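Local coordinates for protein D-alanyl-D-alanine carboxypeptidase (Streptococcus pneumoniae R6, PDB 1XP4) that probably removes C-terminal D-alanyl residues from cell-wall sugar-peptide precursors, acting as a serine D-Ala-D-Ala carboxypeptidase of the S11 family, at residues Gln35-Ala40 against Val249-Asp254; Asp254-Asp257 against Tyr261-Phe264; Asp172-Ala177 against Gly360-Glu365; Lys26-Lys31 against Asp272-Thr277; Tyr73-Asn78 against Asn149-Asp154. One frame throughout, in Å; residues are numbered along the deposited sequence.

Contact 1: residues Gln35-Ala40 against Val249-Asp254; sequences QPVEIA and VVLNAD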
# COMPACT_ATOMS: atom_id res chain seq x y z
N GLN A 35 4.33 -14.72 -9.50
CA GLN A 35 5.70 -15.21 -9.44
C GLN A 35 6.59 -14.26 -8.64
O GLN A 35 6.77 -13.11 -9.02
CB GLN A 35 6.27 -15.35 -10.85
CG GLN A 35 7.66 -15.95 -10.90
CD GLN A 35 8.41 -15.57 -12.16
OE1 GLN A 35 9.59 -15.91 -12.33
NE2 GLN A 35 7.74 -14.84 -13.05
N PRO A 36 7.15 -14.73 -7.52
CA PRO A 36 8.02 -13.82 -6.75
C PRO A 36 9.19 -13.37 -7.62
O PRO A 36 9.75 -14.15 -8.37
CB PRO A 36 8.47 -14.69 -5.58
CG PRO A 36 7.30 -15.62 -5.37
CD PRO A 36 6.94 -16.00 -6.79
N VAL A 37 9.53 -12.09 -7.53
CA VAL A 37 10.64 -11.54 -8.32
C VAL A 37 11.28 -10.41 -7.53
O VAL A 37 10.71 -9.93 -6.55
CB VAL A 37 10.15 -10.98 -9.68
CG1 VAL A 37 9.58 -12.10 -10.54
CG2 VAL A 37 9.10 -9.90 -9.46
N GLU A 38 12.47 -9.99 -7.96
CA GLU A 38 13.19 -8.90 -7.31
C GLU A 38 12.33 -7.63 -7.33
O GLU A 38 11.70 -7.32 -8.35
CB GLU A 38 14.51 -8.63 -8.05
CG GLU A 38 15.57 -9.72 -7.96
CD GLU A 38 15.22 -11.00 -8.70
OE1 GLU A 38 14.56 -10.93 -9.75
OE2 GLU A 38 15.64 -12.09 -8.25
N ILE A 39 12.33 -6.88 -6.23
CA ILE A 39 11.52 -5.66 -6.16
C ILE A 39 12.34 -4.43 -5.78
O ILE A 39 11.80 -3.34 -5.60
CB ILE A 39 10.38 -5.82 -5.15
CG1 ILE A 39 10.95 -6.20 -3.78
CG2 ILE A 39 9.39 -6.87 -5.64
CD1 ILE A 39 9.94 -6.23 -2.67
N ALA A 40 13.65 -4.62 -5.68
CA ALA A 40 14.57 -3.55 -5.33
C ALA A 40 14.01 -2.72 -4.19
O ALA A 40 13.37 -3.26 -3.28
CB ALA A 40 14.85 -2.68 -6.54
N VAL A 249 1.18 -1.70 -9.16
CA VAL A 249 2.49 -2.29 -9.04
C VAL A 249 2.99 -2.70 -10.42
O VAL A 249 2.47 -3.58 -11.07
CB VAL A 249 2.33 -3.49 -8.13
CG1 VAL A 249 3.68 -4.11 -7.86
CG2 VAL A 249 1.70 -3.06 -6.81
N VAL A 250 4.00 -1.98 -10.92
CA VAL A 250 4.63 -2.32 -12.19
C VAL A 250 6.09 -2.76 -11.90
O VAL A 250 6.92 -1.93 -11.59
CB VAL A 250 4.63 -1.03 -13.05
CG1 VAL A 250 5.72 -1.08 -14.13
CG2 VAL A 250 3.30 -0.77 -13.74
N LEU A 251 6.42 -4.08 -11.99
CA LEU A 251 7.84 -4.44 -11.71
C LEU A 251 8.53 -5.35 -12.71
O LEU A 251 9.02 -6.42 -12.36
CB LEU A 251 8.04 -5.15 -10.37
CG LEU A 251 6.80 -5.41 -9.55
CD1 LEU A 251 6.63 -6.89 -9.24
CD2 LEU A 251 6.91 -4.74 -8.20
N ASN A 252 8.48 -4.94 -13.97
CA ASN A 252 9.73 -4.90 -14.65
C ASN A 252 9.53 -4.25 -16.00
O ASN A 252 9.26 -4.90 -17.00
CB ASN A 252 10.19 -6.31 -14.85
CG ASN A 252 11.67 -6.25 -15.08
OD1 ASN A 252 12.42 -7.18 -14.72
ND2 ASN A 252 12.12 -5.11 -15.58
N ALA A 253 9.55 -2.88 -16.01
CA ALA A 253 9.01 -2.16 -17.13
C ALA A 253 9.95 -2.34 -18.24
O ALA A 253 11.15 -2.34 -18.05
CB ALA A 253 8.88 -0.69 -16.79
N ASP A 254 9.41 -2.52 -19.43
CA ASP A 254 10.40 -2.84 -20.43
C ASP A 254 11.20 -1.62 -20.65
O ASP A 254 10.72 -0.49 -20.57
CB ASP A 254 9.75 -3.27 -21.75
CG ASP A 254 8.93 -4.53 -21.54
OD1 ASP A 254 9.21 -5.24 -20.58
OD2 ASP A 254 7.96 -4.72 -22.25
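I39 and L251 mark the nearest approach of the two backbones, with I39 CA 6.8 Å from L251 CA. Residues 35-40 include the short, weakly bonded strand 37-38, which pairs through V37 with L168 of strand 167-168. On the other side, residues 249-251 are strand, and the chain turns a corner at N252. The backbone of L251 pairs with H16; across the contact only side chains touch. CB of L251 is directed toward residues 35-40, and its two methyls are divided between two partners. Its branch CD1 meets V37, whose CG2 lies 3.9 Å from L251 CD1, the two side chains running at a slant to one another. The other branch faces I39, with L251 CD2 4.2 Å from I39 CG2; here the side chains run alongside in a common direction. In I39 the first torsion (chi1 56°) sets CG2 anti to the carbonyl carbon, which is the branch offered to L251, while the longer CG1 arm leads away from the strand. V173 of helix 170-183 and L168 also cover I39, extending the apolar patch. The I39 side chain lies about 8 Å from that of S41, the predicted nucleophile. A sheet packed on a helical region beside what is probably the SxxK serine is consistent with the fold shared by DD-peptidases and serine beta-lactamases.

Contact 2: residues Asp254-Asp257 against Tyr261-Phe264; sequences DHQD and YARF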
# COMPACT_ATOMS: atom_id res chain seq x y z
N ASP A 254 9.41 -2.52 -19.43
CA ASP A 254 10.40 -2.84 -20.43
C ASP A 254 11.20 -1.62 -20.65
O ASP A 254 10.72 -0.49 -20.57
CB ASP A 254 9.75 -3.27 -21.75
CG ASP A 254 8.93 -4.53 -21.54
OD1 ASP A 254 9.21 -5.24 -20.58
OD2 ASP A 254 7.96 -4.72 -22.25
N HIS A 255 12.49 -1.84 -20.86
CA HIS A 255 13.34 -0.70 -20.89
C HIS A 255 13.21 -0.06 -22.26
O HIS A 255 13.30 -0.69 -23.30
CB HIS A 255 14.77 -1.17 -20.60
CG HIS A 255 15.75 -0.06 -20.89
ND1 HIS A 255 16.10 0.86 -19.97
CD2 HIS A 255 16.38 0.25 -22.10
CE1 HIS A 255 16.98 1.67 -20.59
NE2 HIS A 255 17.17 1.32 -21.86
N GLN A 256 12.83 1.23 -22.23
CA GLN A 256 12.75 2.01 -23.46
C GLN A 256 13.90 3.03 -23.49
O GLN A 256 14.25 3.69 -22.54
CB GLN A 256 11.41 2.73 -23.49
CG GLN A 256 10.21 1.78 -23.42
CD GLN A 256 10.14 0.87 -24.62
OE1 GLN A 256 10.27 1.25 -25.78
NE2 GLN A 256 9.80 -0.39 -24.31
N ASP A 257 14.57 3.04 -24.63
CA ASP A 257 15.78 3.83 -24.74
C ASP A 257 15.50 5.32 -24.73
O ASP A 257 16.26 6.09 -24.15
CB ASP A 257 16.56 3.47 -26.01
CG ASP A 257 17.84 4.26 -26.13
OD1 ASP A 257 18.75 4.04 -25.31
OD2 ASP A 257 17.93 5.12 -27.04
N TYR A 261 11.45 7.40 -18.20
CA TYR A 261 10.27 7.34 -17.35
C TYR A 261 9.29 6.26 -17.79
O TYR A 261 8.09 6.35 -17.51
CB TYR A 261 9.56 8.69 -17.35
CG TYR A 261 10.47 9.88 -17.23
CD1 TYR A 261 11.45 9.95 -16.23
CD2 TYR A 261 10.34 10.97 -18.09
CE1 TYR A 261 12.28 11.07 -16.11
CE2 TYR A 261 11.16 12.09 -17.97
CZ TYR A 261 12.12 12.13 -16.98
OH TYR A 261 12.93 13.24 -16.87
N ALA A 262 9.79 5.24 -18.48
CA ALA A 262 8.96 4.14 -18.96
C ALA A 262 8.06 3.53 -17.86
O ALA A 262 6.88 3.23 -18.11
CB ALA A 262 9.84 3.06 -19.58
N ARG A 263 8.60 3.36 -16.66
CA ARG A 263 7.86 2.79 -15.54
C ARG A 263 6.62 3.62 -15.20
O ARG A 263 5.58 3.08 -14.80
CB ARG A 263 8.75 2.70 -14.30
CG ARG A 263 9.01 4.04 -13.63
CD ARG A 263 9.99 3.87 -12.48
NE ARG A 263 11.31 3.46 -12.96
CZ ARG A 263 12.32 3.10 -12.17
NH1 ARG A 263 12.17 3.09 -10.85
NH2 ARG A 263 13.48 2.75 -12.71
N PHE A 264 6.74 4.94 -15.34
CA PHE A 264 5.61 5.82 -15.05
C PHE A 264 4.69 5.86 -16.26
O PHE A 264 3.47 5.87 -16.11
CB PHE A 264 6.12 7.22 -14.71
CG PHE A 264 7.08 7.22 -13.57
CD1 PHE A 264 6.72 6.67 -12.34
CD2 PHE A 264 8.37 7.74 -13.72
CE1 PHE A 264 7.63 6.62 -11.29
CE2 PHE A 264 9.28 7.70 -12.67
CZ PHE A 264 8.91 7.14 -11.45
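A262 has the most surface covered in this small contact, its methyl directed at the loop 254-257 that runs back past it. Two groups of that loop meet the methyl. The backbone carbonyl of D254 stands 3.8 Å away, measured from D254 O to A262 CB, a van der Waals approach between an oxygen and an apolar carbon. Q256 supplies the other: its CG is 4.1 Å from A262 CB, and Q256 CA and A262 CA, 6.3 Å apart, are the closest CA pair. The Q256 chain leaves its backbone with CG anti to the carbonyl carbon (chi1 -59°) and bends at chi2; the aliphatic CG, and not the amide, is what meets the methyl. D254 contributes through its main chain, since its CB is directed away from the helix. Beyond the three, H255 ND1 bonds E233 in the loop before strand 234-241, and R263 NH2 bonds T227 of strand 220-228. Y261 occupies the N-cap position, and a weak bond of 2.9 Å from F264 N to Y261 O belongs to the first turn. The arrangement is a strand-to-helix connection, in which the loop leaving strand 244-253 folds over the first residue of helix 262-277.

Contact 3: residues Asp172-Ala177 against Gly360-Glu365; sequences DVAIVA and GYITTE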
# COMPACT_ATOMS: atom_id res chain seq x y z
N ASP A 172 1.87 -9.89 -3.90
CA ASP A 172 2.38 -9.67 -2.56
C ASP A 172 2.60 -8.19 -2.29
O ASP A 172 2.20 -7.67 -1.25
CB ASP A 172 3.70 -10.42 -2.37
CG ASP A 172 3.52 -11.92 -2.32
OD1 ASP A 172 2.50 -12.38 -1.78
OD2 ASP A 172 4.41 -12.65 -2.82
N VAL A 173 3.23 -7.50 -3.25
CA VAL A 173 3.49 -6.07 -3.09
C VAL A 173 2.19 -5.30 -2.90
O VAL A 173 2.11 -4.41 -2.04
CB VAL A 173 4.24 -5.51 -4.31
CG1 VAL A 173 4.50 -4.04 -4.12
CG2 VAL A 173 5.56 -6.24 -4.48
N ALA A 174 1.18 -5.63 -3.69
CA ALA A 174 -0.12 -4.98 -3.60
C ALA A 174 -0.61 -5.07 -2.16
O ALA A 174 -1.04 -4.08 -1.57
CB ALA A 174 -1.11 -5.65 -4.53
N ILE A 175 -0.55 -6.27 -1.59
CA ILE A 175 -0.98 -6.48 -0.22
C ILE A 175 -0.21 -5.53 0.70
O ILE A 175 -0.81 -4.78 1.47
CB ILE A 175 -0.77 -7.97 0.18
CG1 ILE A 175 -1.79 -8.84 -0.57
CG2 ILE A 175 -0.88 -8.13 1.70
CD1 ILE A 175 -1.65 -10.37 -0.37
N VAL A 176 1.11 -5.54 0.60
CA VAL A 176 1.95 -4.66 1.41
C VAL A 176 1.52 -3.20 1.27
O VAL A 176 1.24 -2.51 2.26
CB VAL A 176 3.43 -4.78 0.98
CG1 VAL A 176 4.27 -3.71 1.68
CG2 VAL A 176 3.94 -6.19 1.32
N ALA A 177 1.48 -2.71 0.04
CA ALA A 177 1.07 -1.33 -0.19
C ALA A 177 -0.30 -1.08 0.43
O ALA A 177 -0.51 -0.07 1.12
CB ALA A 177 1.04 -1.05 -1.69
N GLY A 360 -9.32 -12.41 -8.13
CA GLY A 360 -10.42 -11.57 -7.68
C GLY A 360 -10.02 -10.48 -6.71
O GLY A 360 -10.07 -9.29 -7.04
N TYR A 361 -9.64 -10.89 -5.51
CA TYR A 361 -9.24 -9.96 -4.46
C TYR A 361 -7.92 -10.37 -3.81
O TYR A 361 -7.58 -11.55 -3.77
CB TYR A 361 -10.33 -9.91 -3.38
CG TYR A 361 -11.61 -9.24 -3.81
CD1 TYR A 361 -12.46 -9.83 -4.75
CD2 TYR A 361 -11.95 -7.98 -3.31
CE1 TYR A 361 -13.61 -9.18 -5.18
CE2 TYR A 361 -13.10 -7.33 -3.73
CZ TYR A 361 -13.92 -7.92 -4.66
OH TYR A 361 -15.04 -7.25 -5.09
N ILE A 362 -7.17 -9.38 -3.32
CA ILE A 362 -5.90 -9.66 -2.65
C ILE A 362 -6.15 -9.89 -1.16
O ILE A 362 -5.23 -9.89 -0.35
CB ILE A 362 -4.88 -8.50 -2.80
CG1 ILE A 362 -5.47 -7.21 -2.23
CG2 ILE A 362 -4.49 -8.34 -4.25
CD1 ILE A 362 -4.44 -6.12 -1.99
N THR A 363 -7.41 -10.08 -0.81
CA THR A 363 -7.83 -10.31 0.57
C THR A 363 -8.92 -11.38 0.54
O THR A 363 -9.68 -11.46 -0.42
CB THR A 363 -8.37 -9.01 1.21
OG1 THR A 363 -8.82 -9.27 2.54
CG2 THR A 363 -9.51 -8.44 0.41
N THR A 364 -8.99 -12.22 1.56
CA THR A 364 -10.00 -13.27 1.58
C THR A 364 -11.37 -12.69 1.86
O THR A 364 -12.38 -13.40 1.81
CB THR A 364 -9.73 -14.30 2.68
OG1 THR A 364 -10.21 -13.80 3.93
CG2 THR A 364 -8.25 -14.57 2.79
N GLU A 365 -11.41 -11.39 2.16
CA GLU A 365 -12.67 -10.73 2.45
C GLU A 365 -13.23 -10.01 1.25
O GLU A 365 -12.51 -9.34 0.52
CB GLU A 365 -12.51 -9.72 3.57
CG GLU A 365 -11.88 -10.26 4.82
CD GLU A 365 -12.02 -9.29 5.97
OE1 GLU A 365 -13.15 -9.17 6.50
OE2 GLU A 365 -11.01 -8.65 6.34
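Apolar contact centres on I362, which meets A174 and I175 of helix 170-183. Its CD1 approaches the helix near A174, with I362 CD1 4.2 Å from A174 CB, and lies 3.9 Å from I175 CA as well. Nearer its root, I362 CB is 3.8 Å from I175 CG1, the two isoleucines running antiparallel past one another. The torsion at I362 (chi1 58°) holds CG1 between its backbone N and carbonyl carbon, and from there the extended arm carries CD1 onto the helix surface. Contact with a polar atom is of the van der Waals kind: the carbonyl oxygen I362 O sits 3.6 Å from I175 CG1 and equally far from I175 CD1. Hydrogen bonds do not join the two segments; the loop is tied instead by backbone bonds from G360 to I27 and from I362 to G25, and a weak one of 3.4 Å runs from E365 N to T363 OG1. Y171 and R178 of the same helix enlarge the surface under I362. The loop 360-365, part of the PBP5-type C-terminal region, is thus wedged between two elements of the peptidase part: helix 170-183, whose V173 and A177 rest on V236 of strand 234-241, and edge strand 26-31, whose I27 packs on I362.

Contact 4: residues Lys26-Lys31 against Asp272-Thr277; sequences KILYEK and DYISST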
# COMPACT_ATOMS: atom_id res chain seq x y z
N LYS A 26 -9.83 -5.27 -4.41
CA LYS A 26 -10.32 -5.94 -5.60
C LYS A 26 -9.30 -5.79 -6.72
O LYS A 26 -8.75 -4.71 -6.94
CB LYS A 26 -11.65 -5.35 -6.04
CG LYS A 26 -12.15 -5.96 -7.33
CD LYS A 26 -13.38 -5.25 -7.87
CE LYS A 26 -13.74 -5.77 -9.27
NZ LYS A 26 -14.06 -7.25 -9.29
N ILE A 27 -9.04 -6.87 -7.43
CA ILE A 27 -8.08 -6.85 -8.52
C ILE A 27 -8.69 -6.32 -9.82
O ILE A 27 -9.71 -6.83 -10.29
CB ILE A 27 -7.50 -8.27 -8.74
CG1 ILE A 27 -6.76 -8.71 -7.47
CG2 ILE A 27 -6.59 -8.27 -9.96
CD1 ILE A 27 -6.32 -10.16 -7.48
N LEU A 28 -8.07 -5.30 -10.39
CA LEU A 28 -8.56 -4.69 -11.61
C LEU A 28 -7.76 -5.10 -12.85
O LEU A 28 -8.29 -5.12 -13.97
CB LEU A 28 -8.54 -3.17 -11.47
CG LEU A 28 -9.28 -2.61 -10.25
CD1 LEU A 28 -9.10 -1.10 -10.20
CD2 LEU A 28 -10.75 -2.99 -10.31
N TYR A 29 -6.49 -5.41 -12.65
CA TYR A 29 -5.62 -5.82 -13.74
C TYR A 29 -4.45 -6.63 -13.22
O TYR A 29 -3.92 -6.37 -12.13
CB TYR A 29 -5.07 -4.62 -14.49
CG TYR A 29 -4.14 -5.03 -15.61
CD1 TYR A 29 -4.65 -5.43 -16.83
CD2 TYR A 29 -2.77 -5.11 -15.41
CE1 TYR A 29 -3.82 -5.92 -17.83
CE2 TYR A 29 -1.93 -5.59 -16.40
CZ TYR A 29 -2.46 -5.99 -17.61
OH TYR A 29 -1.66 -6.48 -18.61
N GLU A 30 -4.01 -7.60 -14.01
CA GLU A 30 -2.90 -8.42 -13.59
C GLU A 30 -2.17 -9.03 -14.77
O GLU A 30 -2.75 -9.23 -15.84
CB GLU A 30 -3.43 -9.50 -12.63
CG GLU A 30 -3.14 -10.95 -13.00
CD GLU A 30 -3.84 -11.41 -14.25
OE1 GLU A 30 -5.07 -11.19 -14.36
OE2 GLU A 30 -3.18 -12.01 -15.13
N LYS A 31 -0.88 -9.31 -14.57
CA LYS A 31 -0.03 -9.93 -15.58
C LYS A 31 1.14 -10.58 -14.85
O LYS A 31 2.03 -9.89 -14.36
CB LYS A 31 0.50 -8.89 -16.57
CG LYS A 31 1.53 -9.47 -17.52
CD LYS A 31 2.03 -8.44 -18.50
CE LYS A 31 3.22 -8.99 -19.28
NZ LYS A 31 3.71 -8.03 -20.31
N ASP A 272 -5.10 4.51 -17.62
CA ASP A 272 -6.03 4.91 -18.67
C ASP A 272 -6.97 3.73 -18.89
O ASP A 272 -8.16 3.91 -19.13
CB ASP A 272 -5.28 5.21 -19.98
CG ASP A 272 -4.66 6.59 -20.00
OD1 ASP A 272 -5.38 7.58 -19.77
OD2 ASP A 272 -3.44 6.69 -20.26
N TYR A 273 -6.42 2.52 -18.79
CA TYR A 273 -7.21 1.31 -18.96
C TYR A 273 -8.24 1.20 -17.85
O TYR A 273 -9.45 1.08 -18.11
CB TYR A 273 -6.31 0.08 -18.92
CG TYR A 273 -7.06 -1.23 -18.80
CD1 TYR A 273 -7.86 -1.70 -19.83
CD2 TYR A 273 -6.96 -2.00 -17.64
CE1 TYR A 273 -8.54 -2.91 -19.72
CE2 TYR A 273 -7.64 -3.21 -17.51
CZ TYR A 273 -8.43 -3.65 -18.56
OH TYR A 273 -9.12 -4.84 -18.44
N ILE A 274 -7.76 1.25 -16.62
CA ILE A 274 -8.61 1.12 -15.45
C ILE A 274 -9.76 2.12 -15.36
O ILE A 274 -10.87 1.75 -14.99
CB ILE A 274 -7.77 1.22 -14.17
CG1 ILE A 274 -6.81 0.04 -14.12
CG2 ILE A 274 -8.67 1.26 -12.95
CD1 ILE A 274 -5.74 0.16 -13.08
N SER A 275 -9.48 3.37 -15.71
CA SER A 275 -10.49 4.41 -15.65
C SER A 275 -11.52 4.34 -16.77
O SER A 275 -12.65 4.82 -16.61
CB SER A 275 -9.83 5.78 -15.63
OG SER A 275 -9.10 5.94 -14.43
N SER A 276 -11.15 3.76 -17.90
CA SER A 276 -12.10 3.66 -18.98
C SER A 276 -12.85 2.33 -18.88
O SER A 276 -13.89 2.16 -19.51
CB SER A 276 -11.37 3.75 -20.33
OG SER A 276 -10.60 2.59 -20.57
N THR A 277 -12.33 1.40 -18.08
CA THR A 277 -12.92 0.07 -17.91
C THR A 277 -13.80 -0.12 -16.67
O THR A 277 -14.73 -0.93 -16.68
CB THR A 277 -11.84 -1.01 -17.84
OG1 THR A 277 -10.96 -0.89 -18.96
CG2 THR A 277 -12.47 -2.40 -17.80
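L28 and Y29 form a classic beta bulge, both facing A19 of strand 17-21, and the bulge turns both side chains toward Y273 and I274 of helix 262-277. The contact is therefore one of helix on sheet, at the edge strand of the five-stranded antiparallel sheet. The short strand and helix segments run at 137° to each other, their axes approaching to 9.2 Å. Two side-chain pairs carry it. L28 sends its CD1 branch to I274, with L28 CD1 3.6 Å from I274 CG2, and the two chains are nearly perpendicular. In I274 chi1 of -64° sets CG1 anti to the carbonyl carbon and CG2 opposite the backbone N; CG2 is the methyl that touches L28. M244 of strand 244-253 joins both residues, and I274 also rests on V246. In the second pair the rings of Y29 and Y273 meet obliquely, planes at 77° and centroids 5.8 Å apart, the closest carbons being Y29 CD1 and Y273 CE2 at 3.8 Å. F10 completes an aromatic cluster, stacked on the Y273 ring and edge-to-face with that of Y29. Near its plane, the edge of the Y273 ring meets L28 O, 4.1 Å from Y273 CE2. One face of that ring carries T277 OG1, set off toward the rim, whose hydroxyl donates to Y273 O. Dispersion among branched aliphatic groups and aromatic rings thus joins helix to strand, while polar groups of the helix bond within it or away from the strand, such as D272 to R217 and S275 to E241.

Contact 5: residues Tyr73-Asn78 against Asn149-Asp154; sequences YQLTTN and NETLGD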
# COMPACT_ATOMS: atom_id res chain seq x y z
N TYR A 73 26.82 4.29 7.62
CA TYR A 73 27.54 5.51 7.32
C TYR A 73 28.53 5.36 6.17
O TYR A 73 28.58 6.20 5.27
CB TYR A 73 28.26 6.01 8.57
CG TYR A 73 29.18 7.18 8.32
CD1 TYR A 73 28.70 8.38 7.80
CD2 TYR A 73 30.55 7.07 8.57
CE1 TYR A 73 29.55 9.44 7.53
CE2 TYR A 73 31.41 8.12 8.32
CZ TYR A 73 30.91 9.30 7.80
OH TYR A 73 31.79 10.33 7.53
N GLN A 74 29.31 4.29 6.19
CA GLN A 74 30.29 4.06 5.13
C GLN A 74 29.60 3.79 3.81
O GLN A 74 30.08 4.20 2.76
CB GLN A 74 31.18 2.87 5.47
CG GLN A 74 32.33 3.18 6.42
CD GLN A 74 32.62 2.03 7.35
OE1 GLN A 74 32.31 0.87 7.04
NE2 GLN A 74 33.21 2.33 8.51
N LEU A 75 28.48 3.09 3.88
CA LEU A 75 27.73 2.75 2.68
C LEU A 75 27.41 3.98 1.84
O LEU A 75 27.01 3.86 0.68
CB LEU A 75 26.44 2.04 3.07
CG LEU A 75 25.57 1.48 1.95
CD1 LEU A 75 26.37 0.50 1.13
CD2 LEU A 75 24.36 0.80 2.54
N THR A 76 27.60 5.16 2.40
CA THR A 76 27.27 6.37 1.66
C THR A 76 28.42 7.12 1.01
O THR A 76 28.19 7.97 0.16
CB THR A 76 26.50 7.34 2.54
OG1 THR A 76 27.39 7.91 3.50
CG2 THR A 76 25.40 6.60 3.25
N THR A 77 29.66 6.83 1.42
CA THR A 77 30.80 7.51 0.82
C THR A 77 31.15 6.88 -0.51
O THR A 77 31.52 7.57 -1.46
CB THR A 77 32.03 7.48 1.75
OG1 THR A 77 32.28 6.14 2.17
CG2 THR A 77 31.79 8.39 2.96
N ASN A 78 31.04 5.56 -0.59
CA ASN A 78 31.30 4.91 -1.87
C ASN A 78 30.55 3.61 -2.06
O ASN A 78 31.09 2.52 -1.88
CB ASN A 78 32.78 4.67 -2.12
CG ASN A 78 33.01 3.90 -3.42
OD1 ASN A 78 33.43 2.74 -3.39
ND2 ASN A 78 32.70 4.53 -4.55
N ASN A 149 22.97 -8.09 -2.20
CA ASN A 149 23.97 -8.31 -1.17
C ASN A 149 25.41 -7.98 -1.58
O ASN A 149 26.22 -7.56 -0.75
CB ASN A 149 23.90 -9.75 -0.67
CG ASN A 149 22.74 -9.99 0.27
OD1 ASN A 149 22.23 -9.06 0.90
ND2 ASN A 149 22.32 -11.25 0.39
N GLU A 150 25.73 -8.15 -2.86
CA GLU A 150 27.08 -7.86 -3.32
C GLU A 150 27.43 -6.41 -3.01
O GLU A 150 28.60 -6.04 -2.99
CB GLU A 150 27.22 -8.09 -4.83
CG GLU A 150 26.83 -9.48 -5.31
CD GLU A 150 27.11 -9.70 -6.79
OE1 GLU A 150 27.13 -8.70 -7.54
OE2 GLU A 150 27.29 -10.87 -7.20
N THR A 151 26.40 -5.59 -2.78
CA THR A 151 26.60 -4.18 -2.47
C THR A 151 26.85 -4.01 -0.98
O THR A 151 27.40 -3.01 -0.55
CB THR A 151 25.35 -3.33 -2.83
OG1 THR A 151 25.04 -3.49 -4.22
CG2 THR A 151 25.61 -1.86 -2.54
N LEU A 152 26.43 -5.01 -0.21
CA LEU A 152 26.58 -4.96 1.23
C LEU A 152 27.82 -5.69 1.72
O LEU A 152 28.02 -5.82 2.93
CB LEU A 152 25.34 -5.57 1.89
CG LEU A 152 24.01 -5.02 1.40
CD1 LEU A 152 22.87 -5.69 2.14
CD2 LEU A 152 23.98 -3.52 1.62
N GLY A 153 28.64 -6.18 0.80
CA GLY A 153 29.83 -6.90 1.21
C GLY A 153 29.58 -7.96 2.27
O GLY A 153 28.85 -8.93 2.05
N ASP A 154 30.18 -7.77 3.44
CA ASP A 154 30.04 -8.71 4.55
C ASP A 154 28.79 -8.50 5.41
O ASP A 154 28.40 -9.38 6.17
CB ASP A 154 31.27 -8.65 5.46
CG ASP A 154 32.22 -7.53 5.08
OD1 ASP A 154 31.78 -6.37 4.94
OD2 ASP A 154 33.43 -7.82 4.92
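L75 meets both T151 and L152, one methyl for each. Its CD1 lies 4.0 Å from the carbonyl oxygen T151 O and 4.4 Å from the methyl T151 CG2, while L75 CD2 is 4.4 Å from L152 CD2. These are loose van der Waals approaches, in keeping with backbones that are well separated, L75 CA being 7.9 Å from L152 CA. The L75 side chain spans much of this gap: its first torsion places CG anti to the backbone N (chi1 -175°), extending the chain toward residues 149-154, where CD1 meets the T151 carbonyl and CD2 the L152 side chain. L152 starts away from L75, yet its CD2 returns to the contact. L75 also rests on S107 and I110 of helix 106-117, so the leucine sits between that helix and the loop. The loop lies in the long connection from helix 120-133 to strand 167-168; this protein has an omega-like loop, and residues 149-154 may belong to it. The L75 side chain is about 9 Å from that of K44, and the T151 side chain about 11 Å from that of S41, both predicted catalytic residues. Behind L75, T76 OG1 donates to Y73 O over 2.7 Å, 18° from the carbonyl plane. Y73 is in turn anchored through its OH to E87. On the loop side N149 is bonded three ways: its OD1 bonds N143 ND2, its ND2 bonds K161 O, and its backbone pairs with that of E164.

How the contacts relate
Contacts 1 and 4 both reach the five-stranded sheet, and contact 3 touches each of them. Contact 1 meets contact 3 through V173, whose CG1 is 3.8 Å from V249 CG1, and contact 3 joins contact 4 where G360 O and I27 N, 2.6 Å apart, probably form a hydrogen bond. Contacts 2 and 4 use opposite ends of helix 262-277, with centres 20 Å apart, and contact 2 continues contact 1 through the shared D254; A253 CB also packs on R263 CA at 3.8 Å. Contact 5 stands apart, its nearest atoms about 10 Å from contact 1. Contacts 1 and 5 are the two near the predicted active-site residues S41 and K44; the other three are remote from it.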